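Long-range contact in cocosin 1 acidic chain (Cocos nucifera, PDB 5WPW), which serves as a seed storage protein of the 11S globulin family, a hexameric nutrient reservoir of coconut seeds and a potential food allergen: residues Met248-Arg259 with Arg269-Ile280. The protein carries 2 engineered substitutions. Numbering follows the deposited sequence.
Sequences MKIKQNIGDPRR and RITTLNSEKLPI
K249 and L278 meet in the tight part of this contact. The lysine chain runs past CD1 of L278 and bends at chi3 (38°), which brings K249 CE to 3.5 Å from L278 CD1, closer than carbons usually pack. A further bend at chi4 brings NZ to two oxygens. K249 NZ donates to Q252 OE1 at 2.7 Å and to K277 O at 3.2 Å, the latter from above the carbonyl plane. K277 O also accepts from K249 NZ of the second subunit, at the subunit interface. Next to them, Q252 CG packs on L273 CD1 at 3.7 Å. The other methyl, L273 CD2, touches I254 CG2, also at 3.7 Å, with the two side chains at about a right angle. V115 of strand 114-118 packs against both I254 and L273. The extended K277 chain crosses that of Q252 at about a right angle, and its NZ donates to T272 O at 2.9 Å and salt-bridges D261.

The R269 end is looser and wetter. P257 lies over one face of the guanidinium, with P257 CB 3.8 Å from R269 NE. A water in the guanidinium plane links R269 NH2 to G255 O. Another water joins T271 OG1 to D256 O. At the far end, a water bridges K249 O and I280 N, while I280 CG1 meets M248 SD at 4.0 Å.

Strand 251-253 edges the sheet of the first cupin domain, next to strand 114-118. Strand 268-273 belongs to a sheet of the second. The contact thus joins the two β-barrels of the bicupin fold of 11S globulins.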
loop_
_atom_site.group_PDB
_atom_site.type_symbol
_atom_site.label_atom_id
_atom_site.label_comp_id
_atom_site.label_asym_id
_atom_site.label_seq_id
_atom_site.Cartn_x
_atom_site.Cartn_y
_atom_site.Cartn_z
ATOM N N MET A 248 1.889 0.929 19.350
ATOM C CA MET A 248 2.940 0.261 18.581
ATOM C C MET A 248 3.952 -0.382 19.526
ATOM O O MET A 248 4.398 0.245 20.494
ATOM C CB MET A 248 3.680 1.264 17.701
ATOM C CG MET A 248 2.983 1.742 16.472
ATOM S SD MET A 248 4.238 2.604 15.505
ATOM C CE MET A 248 4.425 4.105 16.471
ATOM N N LYS A 249 4.344 -1.616 19.235
ATOM C CA LYS A 249 5.435 -2.217 19.976
ATOM C C LYS A 249 6.726 -1.548 19.523
ATOM O O LYS A 249 6.929 -1.337 18.327
ATOM C CB LYS A 249 5.482 -3.732 19.739
ATOM C CG LYS A 249 6.498 -4.468 20.612
ATOM C CD LYS A 249 6.567 -5.972 20.283
ATOM C CE LYS A 249 6.436 -6.219 18.786
ATOM N NZ LYS A 249 7.433 -7.181 18.198
ATOM N N ILE A 250 7.583 -1.173 20.471
ATOM C CA ILE A 250 8.856 -0.523 20.165
ATOM C C ILE A 250 10.049 -1.358 20.564
ATOM O O ILE A 250 11.190 -0.907 20.396
ATOM C CB ILE A 250 8.963 0.867 20.827
ATOM C CG1 ILE A 250 8.798 0.751 22.339
ATOM C CG2 ILE A 250 7.963 1.837 20.221
ATOM C CD1 ILE A 250 9.855 1.507 23.114
ATOM N N LYS A 251 9.826 -2.534 21.128
ATOM C CA LYS A 251 10.892 -3.312 21.735
ATOM C C LYS A 251 10.706 -4.763 21.328
ATOM O O LYS A 251 9.572 -5.256 21.257
ATOM C CB LYS A 251 10.858 -3.172 23.261
ATOM C CG LYS A 251 11.729 -4.167 24.022
ATOM C CD LYS A 251 11.606 -3.911 25.536
ATOM C CE LYS A 251 11.073 -5.135 26.269
ATOM N NZ LYS A 251 9.585 -5.291 26.246
ATOM N N GLN A 252 11.815 -5.438 21.050
ATOM C CA GLN A 252 11.776 -6.866 20.753
ATOM C C GLN A 252 13.085 -7.498 21.185
ATOM O O GLN A 252 14.161 -6.962 20.906
ATOM C CB GLN A 252 11.539 -7.123 19.261
ATOM C CG GLN A 252 11.797 -8.565 18.876
ATOM C CD GLN A 252 10.533 -9.326 18.585
ATOM O OE1 GLN A 252 9.434 -8.869 18.889
ATOM N NE2 GLN A 252 10.679 -10.496 17.967
ATOM N N ASN A 253 12.993 -8.631 21.870
ATOM C CA ASN A 253 14.182 -9.323 22.331
ATOM C C ASN A 253 14.723 -10.228 21.225
ATOM O O ASN A 253 13.973 -10.998 20.625
ATOM C CB ASN A 253 13.861 -10.119 23.593
ATOM C CG ASN A 253 15.050 -10.881 24.103
ATOM O OD1 ASN A 253 15.272 -12.012 23.699
ATOM N ND2 ASN A 253 15.840 -10.259 24.960
ATOM N N ILE A 254 16.017 -10.104 20.926
ATOM C CA ILE A 254 16.667 -10.988 19.971
ATOM C C ILE A 254 17.790 -11.801 20.593
ATOM O O ILE A 254 18.473 -12.536 19.869
ATOM C CB ILE A 254 17.197 -10.221 18.746
ATOM C CG1 ILE A 254 18.249 -9.194 19.177
ATOM C CG2 ILE A 254 16.027 -9.589 17.988
ATOM C CD1 ILE A 254 19.104 -8.691 18.029
ATOM N N GLY A 255 18.003 -11.694 21.904
ATOM C CA GLY A 255 19.135 -12.370 22.515
ATOM C C GLY A 255 18.794 -13.765 22.988
ATOM O O GLY A 255 19.677 -14.620 23.117
ATOM N N ASP A 256 17.515 -13.981 23.256
ATOM C CA ASP A 256 17.005 -15.237 23.785
ATOM C C ASP A 256 17.298 -16.363 22.810
ATOM O O ASP A 256 16.815 -16.324 21.669
ATOM C CB ASP A 256 15.493 -15.146 24.038
ATOM C CG ASP A 256 14.897 -16.445 24.607
ATOM O OD1 ASP A 256 15.607 -17.468 24.723
ATOM O OD2 ASP A 256 13.688 -16.453 24.937
ATOM N N PRO A 257 18.025 -17.397 23.224
ATOM C CA PRO A 257 18.317 -18.508 22.305
ATOM C C PRO A 257 17.082 -19.132 21.709
ATOM O O PRO A 257 17.113 -19.554 20.544
ATOM C CB PRO A 257 19.056 -19.513 23.204
ATOM C CG PRO A 257 19.665 -18.667 24.270
ATOM C CD PRO A 257 18.655 -17.590 24.540
ATOM N N ARG A 258 15.996 -19.210 22.489
ATOM C CA ARG A 258 14.749 -19.821 22.033
ATOM C C ARG A 258 14.148 -19.133 20.805
ATOM O O ARG A 258 13.213 -19.678 20.199
ATOM C CB ARG A 258 13.720 -19.809 23.171
ATOM C CG ARG A 258 14.156 -20.621 24.386
ATOM C CD ARG A 258 13.068 -20.681 25.437
ATOM N NE ARG A 258 13.037 -19.466 26.249
ATOM C CZ ARG A 258 12.006 -19.102 27.009
ATOM N NH1 ARG A 258 10.916 -19.865 27.063
ATOM N NH2 ARG A 258 12.066 -17.975 27.717
ATOM N N ARG A 259 14.653 -17.964 20.431
ATOM C CA ARG A 259 14.089 -17.176 19.344
ATOM C C ARG A 259 14.824 -17.350 18.023
ATOM O O ARG A 259 14.461 -16.692 17.039
ATOM C CB ARG A 259 14.081 -15.703 19.736
ATOM C CG ARG A 259 13.374 -15.441 21.055
ATOM C CD ARG A 259 13.269 -13.941 21.328
ATOM N NE ARG A 259 12.596 -13.643 22.588
ATOM C CZ ARG A 259 11.316 -13.302 22.693
ATOM N NH1 ARG A 259 10.559 -13.201 21.612
ATOM N NH2 ARG A 259 10.793 -13.048 23.884
ATOM N N ARG A 269 23.823 -19.917 16.239
ATOM C CA ARG A 269 22.465 -19.524 15.910
ATOM C C ARG A 269 22.472 -18.111 15.335
ATOM O O ARG A 269 23.410 -17.341 15.548
ATOM C CB ARG A 269 21.552 -19.600 17.136
ATOM C CG ARG A 269 22.154 -18.959 18.397
ATOM C CD ARG A 269 21.177 -18.914 19.541
ATOM N NE ARG A 269 21.802 -18.487 20.796
ATOM C CZ ARG A 269 21.911 -17.218 21.176
ATOM N NH1 ARG A 269 21.446 -16.247 20.394
ATOM N NH2 ARG A 269 22.470 -16.914 22.345
ATOM N N ILE A 270 21.417 -17.796 14.579
ATOM C CA ILE A 270 21.160 -16.447 14.074
ATOM C C ILE A 270 19.702 -16.103 14.314
ATOM O O ILE A 270 18.809 -16.930 14.105
ATOM C CB ILE A 270 21.468 -16.309 12.574
ATOM C CG1 ILE A 270 22.869 -16.797 12.240
ATOM C CG2 ILE A 270 21.256 -14.856 12.130
ATOM C CD1 ILE A 270 23.157 -16.722 10.770
ATOM N N THR A 271 19.456 -14.854 14.696
ATOM C CA THR A 271 18.117 -14.359 14.967
ATOM C C THR A 271 18.019 -13.023 14.255
ATOM O O THR A 271 18.885 -12.163 14.431
ATOM C CB THR A 271 17.875 -14.220 16.476
ATOM O OG1 THR A 271 18.107 -15.486 17.099
ATOM C CG2 THR A 271 16.457 -13.803 16.750
ATOM N N THR A 272 17.030 -12.891 13.391
ATOM C CA THR A 272 16.842 -11.712 12.565
ATOM C C THR A 272 15.743 -10.837 13.150
ATOM O O THR A 272 14.756 -11.332 13.685
ATOM C CB THR A 272 16.460 -12.141 11.151
ATOM O OG1 THR A 272 17.491 -12.995 10.625
ATOM C CG2 THR A 272 16.228 -10.923 10.225
ATOM N N LEU A 273 15.882 -9.536 12.983
ATOM C CA LEU A 273 14.843 -8.607 13.426
ATOM C C LEU A 273 14.562 -7.648 12.283
ATOM O O LEU A 273 15.456 -6.914 11.866
ATOM C CB LEU A 273 15.277 -7.849 14.677
ATOM C CG LEU A 273 14.258 -6.884 15.281
ATOM C CD1 LEU A 273 12.944 -7.573 15.496
ATOM C CD2 LEU A 273 14.786 -6.389 16.608
ATOM N N ASN A 274 13.347 -7.695 11.745
ATOM C CA ASN A 274 12.922 -6.740 10.724
ATOM C C ASN A 274 11.416 -6.550 10.867
ATOM O O ASN A 274 10.807 -7.044 11.826
ATOM C CB ASN A 274 13.337 -7.233 9.328
ATOM C CG ASN A 274 12.751 -8.580 9.003
ATOM O OD1 ASN A 274 11.589 -8.857 9.309
ATOM N ND2 ASN A 274 13.563 -9.453 8.413
ATOM N N SER A 275 10.803 -5.862 9.887
ATOM C CA SER A 275 9.395 -5.499 10.015
ATOM C C SER A 275 8.455 -6.693 9.997
ATOM O O SER A 275 7.268 -6.502 10.269
ATOM C CB SER A 275 8.957 -4.488 8.918
ATOM O OG SER A 275 9.194 -4.934 7.575
ATOM N N GLU A 276 8.929 -7.895 9.632
ATOM C CA GLU A 276 8.104 -9.094 9.732
ATOM C C GLU A 276 8.006 -9.608 11.160
ATOM O O GLU A 276 7.181 -10.487 11.427
ATOM C CB GLU A 276 8.641 -10.217 8.834
ATOM C CG GLU A 276 9.101 -9.775 7.484
ATOM C CD GLU A 276 8.030 -9.944 6.429
ATOM O OE1 GLU A 276 6.876 -10.229 6.807
ATOM O OE2 GLU A 276 8.349 -9.793 5.217
ATOM N N LYS A 277 8.807 -9.064 12.070
ATOM C CA LYS A 277 8.676 -9.298 13.503
ATOM C C LYS A 277 8.216 -8.075 14.277
ATOM O O LYS A 277 7.407 -8.207 15.189
ATOM C CB LYS A 277 10.016 -9.771 14.080
ATOM C CG LYS A 277 10.441 -11.108 13.504
ATOM C CD LYS A 277 11.549 -11.735 14.307
ATOM C CE LYS A 277 12.058 -12.987 13.607
ATOM N NZ LYS A 277 13.176 -13.619 14.379
ATOM N N LEU A 278 8.717 -6.891 13.932
ATOM C CA LEU A 278 8.506 -5.674 14.717
ATOM C C LEU A 278 8.022 -4.602 13.752
ATOM O O LEU A 278 8.829 -4.038 12.998
ATOM C CB LEU A 278 9.786 -5.242 15.415
ATOM C CG LEU A 278 9.739 -3.930 16.204
ATOM C CD1 LEU A 278 8.719 -4.064 17.296
ATOM C CD2 LEU A 278 11.127 -3.557 16.753
ATOM N N PRO A 279 6.731 -4.295 13.748
ATOM C CA PRO A 279 6.176 -3.492 12.643
ATOM C C PRO A 279 6.825 -2.138 12.464
ATOM O O PRO A 279 7.009 -1.713 11.321
ATOM C CB PRO A 279 4.697 -3.365 13.030
ATOM C CG PRO A 279 4.436 -4.558 13.857
ATOM C CD PRO A 279 5.679 -4.843 14.616
ATOM N N ILE A 280 7.195 -1.456 13.553
ATOM C CA ILE A 280 7.682 -0.083 13.445
ATOM C C ILE A 280 8.935 0.008 12.584
ATOM O O ILE A 280 9.230 1.071 12.032
ATOM C CB ILE A 280 7.936 0.528 14.845
ATOM C CG1 ILE A 280 8.111 2.048 14.723
ATOM C CG2 ILE A 280 9.165 -0.108 15.529
ATOM C CD1 ILE A 280 8.281 2.765 16.038
HETATM O O HOH W 1 5.775 -1.965 16.058
HETATM O O HOH W 2 18.421 -14.957 19.732
HETATM O O HOH W 3 22.577 -13.699 22.992
HETATM O O HOH W 4 12.502 -14.612 16.488
#